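Local coordinates for protein methyltransferase (Streptococcus mutans, PDB 2B78) that probably transfers a methyl group from S-adenosylmethionine to RNA, combining a PUA-like domain with a Rossmann-like methyltransferase domain, at residues V202-E205 with L206-S210; F304-S307 with K308-K312; I314-G317 with L318-L321; K343-E346 with K347-K351; Q360-P363 with S364-V368. All coordinates share one frame; numbering follows the deposited sequence.

Contact 1: V202-E205 with L206-S210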
loop_
_atom_site.group_PDB
_atom_site.type_symbol
_atom_site.label_atom_id
_atom_site.label_comp_id
_atom_site.label_asym_id
_atom_site.label_seq_id
_atom_site.Cartn_x
_atom_site.Cartn_y
_atom_site.Cartn_z
ATOM N N VAL A 202 -1.477 -4.989 10.730
ATOM C CA VAL A 202 -2.894 -5.194 11.015
ATOM C C VAL A 202 -3.108 -6.704 11.079
ATOM O O VAL A 202 -3.830 -7.206 11.950
ATOM C CB VAL A 202 -3.805 -4.598 9.915
ATOM C CG1 VAL A 202 -5.262 -4.778 10.310
ATOM C CG2 VAL A 202 -3.502 -3.116 9.715
ATOM N N ARG A 203 -2.485 -7.428 10.146
ATOM C CA ARG A 203 -2.586 -8.882 10.137
ATOM C C ARG A 203 -1.906 -9.440 11.388
ATOM O O ARG A 203 -2.338 -10.456 11.924
ATOM C CB ARG A 203 -1.953 -9.475 8.874
ATOM C CG ARG A 203 -2.813 -9.307 7.624
ATOM C CD ARG A 203 -2.249 -10.057 6.424
ATOM N NE ARG A 203 -0.996 -9.466 5.946
ATOM C CZ ARG A 203 -0.925 -8.482 5.055
ATOM N NH1 ARG A 203 -2.033 -7.974 4.532
ATOM N NH2 ARG A 203 0.257 -8.005 4.691
ATOM N N ASN A 204 -0.847 -8.783 11.858
ATOM C CA ASN A 204 -0.162 -9.234 13.070
ATOM C C ASN A 204 -1.114 -9.206 14.272
ATOM O O ASN A 204 -1.086 -10.101 15.120
ATOM C CB ASN A 204 1.058 -8.347 13.377
ATOM C CG ASN A 204 1.877 -8.866 14.552
ATOM O OD1 ASN A 204 2.369 -10.007 14.532
ATOM N ND2 ASN A 204 2.036 -8.034 15.577
ATOM N N GLU A 205 -1.937 -8.161 14.350
ATOM C CA GLU A 205 -2.889 -8.016 15.455
ATOM C C GLU A 205 -3.898 -9.156 15.450
ATOM O O GLU A 205 -4.278 -9.674 16.505
ATOM C CB GLU A 205 -3.649 -6.689 15.344
ATOM C CG GLU A 205 -2.768 -5.459 15.474
ATOM C CD GLU A 205 -2.234 -5.279 16.876
ATOM O OE1 GLU A 205 -3.046 -4.981 17.779
ATOM O OE2 GLU A 205 -1.012 -5.442 17.082
ATOM N N LEU A 206 -4.338 -9.533 14.257
ATOM C CA LEU A 206 -5.312 -10.601 14.091
ATOM C C LEU A 206 -4.698 -11.946 14.463
ATOM O O LEU A 206 -5.308 -12.754 15.173
ATOM C CB LEU A 206 -5.806 -10.606 12.636
ATOM C CG LEU A 206 -6.726 -9.427 12.289
ATOM C CD1 LEU A 206 -6.857 -9.226 10.783
ATOM C CD2 LEU A 206 -8.103 -9.700 12.911
ATOM N N ILE A 207 -3.477 -12.185 13.992
ATOM C CA ILE A 207 -2.787 -13.433 14.298
ATOM C C ILE A 207 -2.543 -13.518 15.783
ATOM O O ILE A 207 -2.524 -14.603 16.360
ATOM C CB ILE A 207 -1.439 -13.502 13.578
ATOM C CG1 ILE A 207 -1.696 -13.536 12.073
ATOM C CG2 ILE A 207 -0.646 -14.724 14.047
ATOM C CD1 ILE A 207 -0.464 -13.335 11.238
ATOM N N ASN A 208 -2.368 -12.357 16.399
ATOM C CA ASN A 208 -2.126 -12.250 17.827
ATOM C C ASN A 208 -3.329 -12.605 18.711
ATOM O O ASN A 208 -3.177 -12.898 19.907
ATOM C CB ASN A 208 -1.668 -10.832 18.130
ATOM C CG ASN A 208 -0.357 -10.809 18.814
ATOM O OD1 ASN A 208 -0.196 -11.470 19.852
ATOM N ND2 ASN A 208 0.607 -10.061 18.266
ATOM N N GLY A 209 -4.523 -12.575 18.129
ATOM C CA GLY A 209 -5.711 -12.918 18.888
ATOM C C GLY A 209 -6.773 -11.836 19.000
ATOM O O GLY A 209 -7.695 -11.956 19.812
ATOM N N SER A 210 -6.675 -10.792 18.187
ATOM C CA SER A 210 -7.655 -9.714 18.252
ATOM C C SER A 210 -9.063 -10.229 17.963
ATOM O O SER A 210 -10.035 -9.659 18.448
ATOM C CB SER A 210 -7.291 -8.587 17.273
ATOM O OG SER A 210 -7.482 -8.975 15.925
#
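The carbonyl O of R203 accepts the amide of I207 at 2.9 Å between O and N, with an N-H...O angle of 165°, the straightest bond of this helical turn. N204 O takes N208 N at the same length but is more bent, and the bond from L206 N to V202 O is weak. At the end of the helix the spacing widens: S210 N reaches back to E205 O at 3.1 Å, while G209 N bonds L206 O at 3.1 Å. With G209 at positive phi (120°) as the C-prime residue, this pair defines a Schellman motif.

The side chains follow the backbone. I207 turns CG1 away from its own carbonyl, back over the preceding turn, which lays CG1 against R203 O at 3.1 Å. On the outer side, N204 and N208 run alongside each other with ND2 to ND2 at 3.7 Å and amide planes 79° apart, a contact without a hydrogen bond. L206 and V202 face F226 of helix 225-232. The chemistry implies a helix end whose carbonyls at E205 and L206 are satisfied by the Schellman amides, G209 supplying the positive phi, while the guanidinium of R203 leaves the turn for a salt bridge with E178.

Contact 2: F304-S307 with K308-K312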
loop_
_atom_site.group_PDB
_atom_site.type_symbol
_atom_site.label_atom_id
_atom_site.label_comp_id
_atom_site.label_asym_id
_atom_site.label_seq_id
_atom_site.Cartn_x
_atom_site.Cartn_y
_atom_site.Cartn_z
ATOM N N PHE A 304 -14.909 1.476 -6.157
ATOM C CA PHE A 304 -15.511 2.171 -5.019
ATOM C C PHE A 304 -14.882 3.520 -4.643
ATOM O O PHE A 304 -13.664 3.631 -4.474
ATOM C CB PHE A 304 -15.500 1.232 -3.807
ATOM C CG PHE A 304 -16.283 1.740 -2.637
ATOM C CD1 PHE A 304 -15.773 2.745 -1.822
ATOM C CD2 PHE A 304 -17.544 1.228 -2.360
ATOM C CE1 PHE A 304 -16.508 3.234 -0.748
ATOM C CE2 PHE A 304 -18.291 1.712 -1.288
ATOM C CZ PHE A 304 -17.770 2.718 -0.480
ATOM N N SER A 305 -15.729 4.541 -4.511
ATOM C CA SER A 305 -15.291 5.888 -4.139
ATOM C C SER A 305 -15.225 6.037 -2.625
ATOM O O SER A 305 -16.248 6.214 -1.967
ATOM C CB SER A 305 -16.257 6.938 -4.694
ATOM O OG SER A 305 -15.990 8.220 -4.136
ATOM N N VAL A 306 -14.019 5.967 -2.075
ATOM C CA VAL A 306 -13.834 6.104 -0.635
ATOM C C VAL A 306 -14.244 7.487 -0.145
ATOM O O VAL A 306 -15.050 7.624 0.777
ATOM C CB VAL A 306 -12.359 5.862 -0.243
ATOM C CG1 VAL A 306 -12.145 6.180 1.234
ATOM C CG2 VAL A 306 -11.987 4.414 -0.531
ATOM N N SER A 307 -13.680 8.509 -0.777
ATOM C CA SER A 307 -13.952 9.886 -0.406
ATOM C C SER A 307 -15.436 10.213 -0.351
ATOM O O SER A 307 -15.852 11.057 0.442
ATOM C CB SER A 307 -13.259 10.836 -1.386
ATOM O OG SER A 307 -13.767 10.668 -2.700
ATOM N N LYS A 308 -16.238 9.533 -1.169
ATOM C CA LYS A 308 -17.670 9.813 -1.212
ATOM C C LYS A 308 -18.635 8.794 -0.604
ATOM O O LYS A 308 -19.613 9.182 0.034
ATOM C CB LYS A 308 -18.104 10.074 -2.661
ATOM C CG LYS A 308 -17.828 11.480 -3.180
ATOM C CD LYS A 308 -16.358 11.872 -3.091
ATOM C CE LYS A 308 -16.145 13.289 -3.608
ATOM N NZ LYS A 308 -14.730 13.743 -3.482
ATOM N N ASP A 309 -18.371 7.504 -0.794
ATOM C CA ASP A 309 -19.292 6.481 -0.301
ATOM C C ASP A 309 -18.852 5.608 0.868
ATOM O O ASP A 309 -19.576 4.685 1.256
ATOM C CB ASP A 309 -19.700 5.557 -1.454
ATOM C CG ASP A 309 -20.192 6.310 -2.670
ATOM O OD1 ASP A 309 -20.827 7.368 -2.497
ATOM O OD2 ASP A 309 -19.952 5.830 -3.802
ATOM N N TYR A 310 -17.690 5.872 1.447
ATOM C CA TYR A 310 -17.256 5.029 2.556
ATOM C C TYR A 310 -18.297 4.976 3.683
ATOM O O TYR A 310 -18.492 3.923 4.303
ATOM C CB TYR A 310 -15.906 5.507 3.103
ATOM C CG TYR A 310 -15.102 4.391 3.746
ATOM C CD1 TYR A 310 -14.091 3.730 3.039
ATOM C CD2 TYR A 310 -15.391 3.958 5.036
ATOM C CE1 TYR A 310 -13.389 2.659 3.615
ATOM C CE2 TYR A 310 -14.703 2.894 5.615
ATOM C CZ TYR A 310 -13.707 2.252 4.901
ATOM O OH TYR A 310 -13.035 1.202 5.482
ATOM N N HIS A 311 -18.987 6.087 3.936
ATOM C CA HIS A 311 -19.980 6.118 5.015
ATOM C C HIS A 311 -21.053 5.051 4.843
ATOM O O HIS A 311 -21.667 4.610 5.818
ATOM C CB HIS A 311 -20.645 7.504 5.125
ATOM C CG HIS A 311 -21.537 7.854 3.966
ATOM N ND1 HIS A 311 -21.049 8.218 2.729
ATOM C CD2 HIS A 311 -22.888 7.862 3.854
ATOM C CE1 HIS A 311 -22.059 8.432 1.903
ATOM N NE2 HIS A 311 -23.186 8.223 2.561
ATOM N N LYS A 312 -21.279 4.626 3.606
ATOM C CA LYS A 312 -22.293 3.610 3.344
ATOM C C LYS A 312 -21.836 2.236 3.821
ATOM O O LYS A 312 -22.651 1.424 4.272
ATOM C CB LYS A 312 -22.598 3.557 1.850
ATOM C CG LYS A 312 -23.271 4.812 1.322
ATOM C CD LYS A 312 -23.484 4.710 -0.181
ATOM C CE LYS A 312 -24.401 3.551 -0.522
ATOM N NZ LYS A 312 -24.737 3.543 -1.972
#
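F304 comes first, and its ring meets the following helix by its edge: CZ lies 3.2 Å from D309 O, near the ring plane, and 3.6 Å from D309 CB. The ring stands almost perpendicular to the D309 carboxylate, the planes being 89° apart. Its CG lies anti to the backbone N (chi1 -171°), which carries the ring across to this turn.

S305 occupies the N-cap position. Its OG accepts K308 N at 3.3 Å, while its carbonyl O takes D309 N at 2.7 Å with an N-H...O angle of 161°, a shorter and straighter bond that starts the helical pattern. V306 continues it, its O accepting Y310 N at 3.2 Å. The two side chains lie alongside, V306 CG1 touching Y310 CD1 at 3.6 Å; the Y310 hydroxyl goes on to bond S330 O.

At S307 the partner is the K308 chain, bent at chi2, which brings NZ back to S307 OG in a weak bond. F304 lies about 7 Å, side chain to side chain, from V272, an observed S-adenosyl-L-homocysteine-binding residue, although no ligand is bound here. The whole is a serine N-cap opening helix 306-319, near the cofactor site of a Rossmann-like methyltransferase domain.

Contact 3: I314-G317 with L318-L321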
loop_
_atom_site.group_PDB
_atom_site.type_symbol
_atom_site.label_atom_id
_atom_site.label_comp_id
_atom_site.label_asym_id
_atom_site.label_seq_id
_atom_site.Cartn_x
_atom_site.Cartn_y
_atom_site.Cartn_z
ATOM N N ILE A 314 -19.824 1.680 6.353
ATOM C CA ILE A 314 -19.913 1.727 7.803
ATOM C C ILE A 314 -21.361 1.602 8.270
ATOM O O ILE A 314 -21.660 0.838 9.191
ATOM C CB ILE A 314 -19.325 3.053 8.340
ATOM C CG1 ILE A 314 -17.810 3.082 8.103
ATOM C CG2 ILE A 314 -19.638 3.204 9.824
ATOM C CD1 ILE A 314 -17.024 2.081 8.957
ATOM N N ARG A 315 -22.258 2.343 7.623
ATOM C CA ARG A 315 -23.678 2.327 7.977
ATOM C C ARG A 315 -24.272 0.937 7.834
ATOM O O ARG A 315 -24.885 0.411 8.767
ATOM C CB ARG A 315 -24.464 3.307 7.100
ATOM C CG ARG A 315 -25.967 3.402 7.443
ATOM C CD ARG A 315 -26.695 4.457 6.607
ATOM N NE ARG A 315 -26.151 5.798 6.812
ATOM C CZ ARG A 315 -25.283 6.394 5.999
ATOM N NH1 ARG A 315 -24.849 5.776 4.900
ATOM N NH2 ARG A 315 -24.838 7.609 6.291
ATOM N N GLN A 316 -24.096 0.343 6.662
ATOM C CA GLN A 316 -24.639 -0.981 6.423
ATOM C C GLN A 316 -23.923 -2.071 7.218
ATOM O O GLN A 316 -24.540 -3.058 7.619
ATOM C CB GLN A 316 -24.636 -1.258 4.921
ATOM C CG GLN A 316 -25.624 -0.341 4.191
ATOM C CD GLN A 316 -25.865 -0.742 2.750
ATOM O OE1 GLN A 316 -25.962 -1.930 2.434
ATOM N NE2 GLN A 316 -25.984 0.250 1.869
ATOM N N GLY A 317 -22.633 -1.883 7.468
ATOM C CA GLY A 317 -21.898 -2.853 8.259
ATOM C C GLY A 317 -22.436 -2.886 9.680
ATOM O O GLY A 317 -22.579 -3.953 10.285
ATOM N N LEU A 318 -22.742 -1.709 10.221
ATOM C CA LEU A 318 -23.274 -1.606 11.572
ATOM C C LEU A 318 -24.584 -2.363 11.720
ATOM O O LEU A 318 -24.897 -2.853 12.804
ATOM C CB LEU A 318 -23.488 -0.141 11.947
ATOM C CG LEU A 318 -22.199 0.618 12.247
ATOM C CD1 LEU A 318 -22.475 2.103 12.383
ATOM C CD2 LEU A 318 -21.592 0.067 13.521
ATOM N N GLU A 319 -25.336 -2.473 10.626
ATOM C CA GLU A 319 -26.622 -3.168 10.642
ATOM C C GLU A 319 -26.484 -4.675 10.836
ATOM O O GLU A 319 -27.429 -5.335 11.273
ATOM C CB GLU A 319 -27.392 -2.902 9.345
ATOM C CG GLU A 319 -27.753 -1.442 9.094
ATOM C CD GLU A 319 -28.578 -1.278 7.836
ATOM O OE1 GLU A 319 -29.696 -1.837 7.785
ATOM O OE2 GLU A 319 -28.112 -0.605 6.896
ATOM N N ILE A 320 -25.321 -5.223 10.496
ATOM C CA ILE A 320 -25.090 -6.654 10.664
ATOM C C ILE A 320 -23.934 -6.941 11.630
ATOM O O ILE A 320 -23.332 -8.011 11.589
ATOM C CB ILE A 320 -24.818 -7.354 9.305
ATOM C CG1 ILE A 320 -23.614 -6.719 8.603
ATOM C CG2 ILE A 320 -26.061 -7.263 8.416
ATOM C CD1 ILE A 320 -23.204 -7.427 7.304
ATOM N N LEU A 321 -23.642 -5.990 12.518
ATOM C CA LEU A 321 -22.568 -6.154 13.501
ATOM C C LEU A 321 -23.135 -6.535 14.866
ATOM O O LEU A 321 -24.075 -5.903 15.355
ATOM C CB LEU A 321 -21.779 -4.849 13.640
ATOM C CG LEU A 321 -20.510 -4.897 14.484
ATOM C CD1 LEU A 321 -19.418 -5.609 13.691
ATOM C CD2 LEU A 321 -20.071 -3.473 14.827
#
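I314 and L318, one turn apart, form the side of this last turn of helix 306-319 that packs against the central sheet of the Rossmann-like methyltransferase domain. Their backbones are joined by L318 N to I314 O at 3.0 Å, with an N-H...O angle of 155°. L318 swings CG to the side of its own amide N, and that torsion brings CG over I314 O at 3.1 Å. The methyls are less close, I314 CG2 to L318 CD1 being 4.0 Å. Both side chains rest on I327 of strand 325-331, and I314 also reaches I291 of strand 286-291.

The other side of the turn is polar and looser. Q316 and E319 run next to each other in the same direction, with Q316 CG 3.7 Å from E319 OE2 and the amide and carboxylate planes 60° apart. The contact is through carbon; the Q316 amide oxygen accepts from R280 of helix 272-281. R315 and E319 carry opposite charges, but R315 NE and E319 OE2 are 6.7 Å apart, too far for a salt bridge. The backbone bonding slackens here as well: E319 N makes two weak bonds, to R315 O and to Q316 O.

Past it the chain leaves the helix for strand 321-322. I320 N bonds G317 O with its donor above the carbonyl plane, 58° out of it, and I320 CG1 packs 3.4 Å from that same G317 O.

Contact 4: K343-E346 with K347-K351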
loop_
_atom_site.group_PDB
_atom_site.type_symbol
_atom_site.label_atom_id
_atom_site.label_comp_id
_atom_site.label_asym_id
_atom_site.label_seq_id
_atom_site.Cartn_x
_atom_site.Cartn_y
_atom_site.Cartn_z
ATOM N N LYS A 343 -14.160 11.407 9.086
ATOM C CA LYS A 343 -15.443 12.070 8.838
ATOM C C LYS A 343 -16.432 11.179 8.093
ATOM O O LYS A 343 -17.649 11.277 8.298
ATOM C CB LYS A 343 -15.239 13.374 8.060
ATOM C CG LYS A 343 -14.738 14.543 8.920
ATOM C CD LYS A 343 -14.785 15.860 8.139
ATOM C CE LYS A 343 -14.368 17.050 9.002
ATOM N NZ LYS A 343 -12.943 16.989 9.437
ATOM N N GLN A 344 -15.910 10.313 7.230
ATOM C CA GLN A 344 -16.740 9.385 6.470
ATOM C C GLN A 344 -17.263 8.314 7.411
ATOM O O GLN A 344 -18.404 7.859 7.288
ATOM C CB GLN A 344 -15.912 8.739 5.359
ATOM C CG GLN A 344 -15.874 9.557 4.089
ATOM C CD GLN A 344 -17.245 9.640 3.450
ATOM O OE1 GLN A 344 -17.796 8.629 3.016
ATOM N NE2 GLN A 344 -17.808 10.844 3.399
ATOM N N ILE A 345 -16.423 7.911 8.355
ATOM C CA ILE A 345 -16.811 6.903 9.326
ATOM C C ILE A 345 -17.887 7.488 10.245
ATOM O O ILE A 345 -18.928 6.858 10.479
ATOM C CB ILE A 345 -15.585 6.438 10.150
ATOM C CG1 ILE A 345 -14.578 5.750 9.218
ATOM C CG2 ILE A 345 -16.023 5.487 11.246
ATOM C CD1 ILE A 345 -13.291 5.319 9.895
ATOM N N GLU A 346 -17.648 8.698 10.747
ATOM C CA GLU A 346 -18.618 9.354 11.621
ATOM C C GLU A 346 -19.965 9.485 10.924
ATOM O O GLU A 346 -21.013 9.305 11.548
ATOM C CB GLU A 346 -18.122 10.740 12.041
ATOM C CG GLU A 346 -16.945 10.688 12.989
ATOM C CD GLU A 346 -17.267 9.911 14.252
ATOM O OE1 GLU A 346 -17.990 10.453 15.113
ATOM O OE2 GLU A 346 -16.811 8.752 14.382
ATOM N N LYS A 347 -19.930 9.786 9.630
ATOM C CA LYS A 347 -21.145 9.946 8.840
ATOM C C LYS A 347 -21.938 8.639 8.824
ATOM O O LYS A 347 -23.160 8.647 8.944
ATOM C CB LYS A 347 -20.791 10.373 7.408
ATOM C CG LYS A 347 -21.985 10.807 6.572
ATOM C CD LYS A 347 -21.564 11.284 5.189
ATOM C CE LYS A 347 -22.782 11.567 4.302
ATOM N NZ LYS A 347 -22.398 12.095 2.954
ATOM N N GLY A 348 -21.236 7.518 8.685
ATOM C CA GLY A 348 -21.909 6.229 8.674
ATOM C C GLY A 348 -22.492 5.826 10.021
ATOM O O GLY A 348 -23.533 5.164 10.084
ATOM N N PHE A 349 -21.819 6.206 11.106
ATOM C CA PHE A 349 -22.283 5.874 12.450
ATOM C C PHE A 349 -23.513 6.657 12.875
ATOM O O PHE A 349 -24.289 6.189 13.710
ATOM C CB PHE A 349 -21.179 6.123 13.481
ATOM C CG PHE A 349 -20.359 4.914 13.794
ATOM C CD1 PHE A 349 -20.812 3.970 14.701
ATOM C CD2 PHE A 349 -19.134 4.711 13.170
ATOM C CE1 PHE A 349 -20.063 2.841 14.984
ATOM C CE2 PHE A 349 -18.374 3.578 13.449
ATOM C CZ PHE A 349 -18.841 2.643 14.356
ATOM N N GLY A 350 -23.696 7.846 12.309
ATOM C CA GLY A 350 -24.837 8.650 12.708
ATOM C C GLY A 350 -24.678 8.926 14.191
ATOM O O GLY A 350 -23.579 9.253 14.641
ATOM N N LYS A 351 -25.746 8.786 14.967
ATOM C CA LYS A 351 -25.625 9.043 16.395
ATOM C C LYS A 351 -25.393 7.787 17.225
ATOM O O LYS A 351 -25.431 7.834 18.451
ATOM C CB LYS A 351 -26.845 9.822 16.914
ATOM C CG LYS A 351 -28.204 9.357 16.402
ATOM C CD LYS A 351 -29.304 10.295 16.908
ATOM C CE LYS A 351 -30.683 9.889 16.402
ATOM N NZ LYS A 351 -31.768 10.780 16.914
HETATM O O HOH W 1 -19.817 11.691 1.587
#
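K347 N and K343 O begin a run of four successive main-chain hydrogen bonds, each from a residue to the one four before it. G348 N bonds Q344 O, and F349 N bonds I345 O at 3.0 Å with the donor nearly along the C=O axis and an N-H...O angle of 151°. G350 N closes the series on E346 O at 3.1 Å, more bent at 138°. This is regular alpha-helical bonding up to the C-terminal end of helix 338-349, where G350 leaves helical angles with a positive phi of 61°.

Apolar packing occupies the buried side. I345 and F349 lie alongside each other, I345 CG2 meeting the edge of the F349 ring, in its plane, 3.7 Å from CD2. I345 O approaches the same edge at 3.4 Å from CD2. I345 and F349 also touch I383 of strand 379-384, and the F349 ring stacks with H354.

Polar side-chain links lie on other sides. Q344 is bent at chi2 and K347 extended, and a water accepts from both, at 2.8 Å from Q344 NE2 and 2.9 Å from K347 NZ. The other end of that amide, OE1, accepts from H311 N of helix 306-319. E346 OE2 bonds both Y356 OH and H354 NE2.

Contact 5: Q360-P363 with S364-V368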
loop_
_atom_site.group_PDB
_atom_site.type_symbol
_atom_site.label_atom_id
_atom_site.label_comp_id
_atom_site.label_asym_id
_atom_site.label_seq_id
_atom_site.Cartn_x
_atom_site.Cartn_y
_atom_site.Cartn_z
ATOM N N GLN A 360 -3.828 2.795 12.774
ATOM C CA GLN A 360 -2.535 2.274 12.345
ATOM C C GLN A 360 -2.322 2.786 10.935
ATOM O O GLN A 360 -3.272 2.927 10.163
ATOM C CB GLN A 360 -2.538 0.737 12.336
ATOM C CG GLN A 360 -2.872 0.090 13.673
ATOM C CD GLN A 360 -3.066 -1.417 13.568
ATOM O OE1 GLN A 360 -2.107 -2.172 13.395
ATOM N NE2 GLN A 360 -4.316 -1.859 13.668
ATOM N N GLN A 361 -1.081 3.088 10.594
ATOM C CA GLN A 361 -0.787 3.559 9.253
ATOM C C GLN A 361 0.395 2.770 8.709
ATOM O O GLN A 361 0.658 1.661 9.179
ATOM C CB GLN A 361 -0.530 5.070 9.256
ATOM C CG GLN A 361 -1.748 5.861 9.769
ATOM C CD GLN A 361 -1.762 7.315 9.338
ATOM O OE1 GLN A 361 -1.995 7.633 8.165
ATOM N NE2 GLN A 361 -1.515 8.211 10.284
ATOM N N LEU A 362 1.106 3.319 7.735
ATOM C CA LEU A 362 2.210 2.581 7.126
ATOM C C LEU A 362 3.293 2.109 8.077
ATOM O O LEU A 362 3.712 2.834 8.987
ATOM C CB LEU A 362 2.855 3.403 6.003
ATOM C CG LEU A 362 1.996 3.695 4.766
ATOM C CD1 LEU A 362 2.793 4.564 3.830
ATOM C CD2 LEU A 362 1.566 2.397 4.068
ATOM N N PRO A 363 3.749 0.862 7.885
ATOM C CA PRO A 363 4.802 0.262 8.706
ATOM C C PRO A 363 6.146 0.833 8.232
ATOM O O PRO A 363 6.248 1.339 7.108
ATOM C CB PRO A 363 4.618 -1.234 8.452
ATOM C CG PRO A 363 4.131 -1.264 7.040
ATOM C CD PRO A 363 3.110 -0.153 7.027
ATOM N N SER A 364 7.166 0.766 9.090
ATOM C CA SER A 364 8.486 1.335 8.798
ATOM C C SER A 364 9.144 1.034 7.452
ATOM O O SER A 364 9.930 1.858 6.949
ATOM C CB SER A 364 9.459 0.957 9.912
ATOM O OG SER A 364 9.660 -0.441 9.925
ATOM N N ASP A 365 8.857 -0.127 6.870
ATOM C CA ASP A 365 9.454 -0.457 5.579
ATOM C C ASP A 365 8.814 0.359 4.467
ATOM O O ASP A 365 9.448 0.646 3.455
ATOM C CB ASP A 365 9.375 -1.965 5.291
ATOM C CG ASP A 365 7.973 -2.522 5.393
ATOM O OD1 ASP A 365 7.230 -2.111 6.304
ATOM O OD2 ASP A 365 7.630 -3.403 4.570
ATOM N N PHE A 366 7.552 0.728 4.642
ATOM C CA PHE A 366 6.891 1.581 3.658
ATOM C C PHE A 366 7.201 2.982 4.181
ATOM O O PHE A 366 6.314 3.706 4.643
ATOM C CB PHE A 366 5.382 1.313 3.645
ATOM C CG PHE A 366 4.988 0.104 2.832
ATOM C CD1 PHE A 366 4.407 0.261 1.576
ATOM C CD2 PHE A 366 5.208 -1.184 3.314
ATOM C CE1 PHE A 366 4.049 -0.849 0.813
ATOM C CE2 PHE A 366 4.855 -2.304 2.560
ATOM C CZ PHE A 366 4.273 -2.133 1.304
ATOM N N ALA A 367 8.487 3.333 4.130
ATOM C CA ALA A 367 8.991 4.610 4.627
ATOM C C ALA A 367 8.207 5.825 4.179
ATOM O O ALA A 367 7.894 6.001 2.998
ATOM C CB ALA A 367 10.473 4.779 4.253
ATOM N N VAL A 368 7.885 6.677 5.140
ATOM C CA VAL A 368 7.158 7.890 4.825
ATOM C C VAL A 368 8.116 9.068 4.914
ATOM O O VAL A 368 9.130 9.008 5.608
ATOM C CB VAL A 368 6.005 8.122 5.820
ATOM C CG1 VAL A 368 4.970 7.009 5.696
ATOM C CG2 VAL A 368 6.555 8.178 7.236
#
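P363 O accepts F366 N at 2.9 Å, the backbone hydrogen bond that closes a type I beta turn from P363 to F366. The N-H...O angle is 135° and the donor lies above the carbonyl plane, 39° out of it, so the bond, though only 2.9 Å from N to O, is bent. F366 is in turn the centre of an inverse gamma turn, with a weak bond from A367 N to D365 O.

Apolar contacts gather around L362. Its CD2 meets F366 CB at 4.0 Å, the two side chains crossing at about a right angle, while the other branch, CD1, touches V368 CG1 at 3.8 Å. P363 and F366 instead lie next to each other, P363 CG reaching F366 CD2 at 3.9 Å and approaching the ring obliquely.

The polar element is D365. A chi1 of 54° turns its carboxylate back to the proline, where OD1 is 3.3 Å from P363 CG; OD1 also lies in the plane of the F366 ring, at its edge. The carboxylate is held from outside the turn, by a salt bridge from OD1 to R200 and a hydrogen bond from R98 N to OD2.

The loop follows edge strand 355-360, with P363 resting on R200 and Q201 of helix 200-210. D365 and F366 pack on strand 96-101 of another sheet, and S364 touches F88 of helix 86-90.

Along the chain the five contacts come in series, all within the methyltransferase part of the protein. Contacts 2 and 3 lie at the start and the end of the same helix, 306-319, their centres 14 Å apart. Contact 4, on helix 338-349, lies about 11 Å from the centre of each and touches both: H311 meets Q344, and L318 and I314 meet F349. The three thus form one helical layer beside the sheet. Contact 1, at the end of helix 200-210, is 22 to 26 Å from them between centres. It touches contact 5, 17 Å away centre to centre, through Q360 against V202 and E205. Contact 5 extends from edge strand 355-360 toward strand 96-101, linking the methyltransferase sheet to another sheet of the protein.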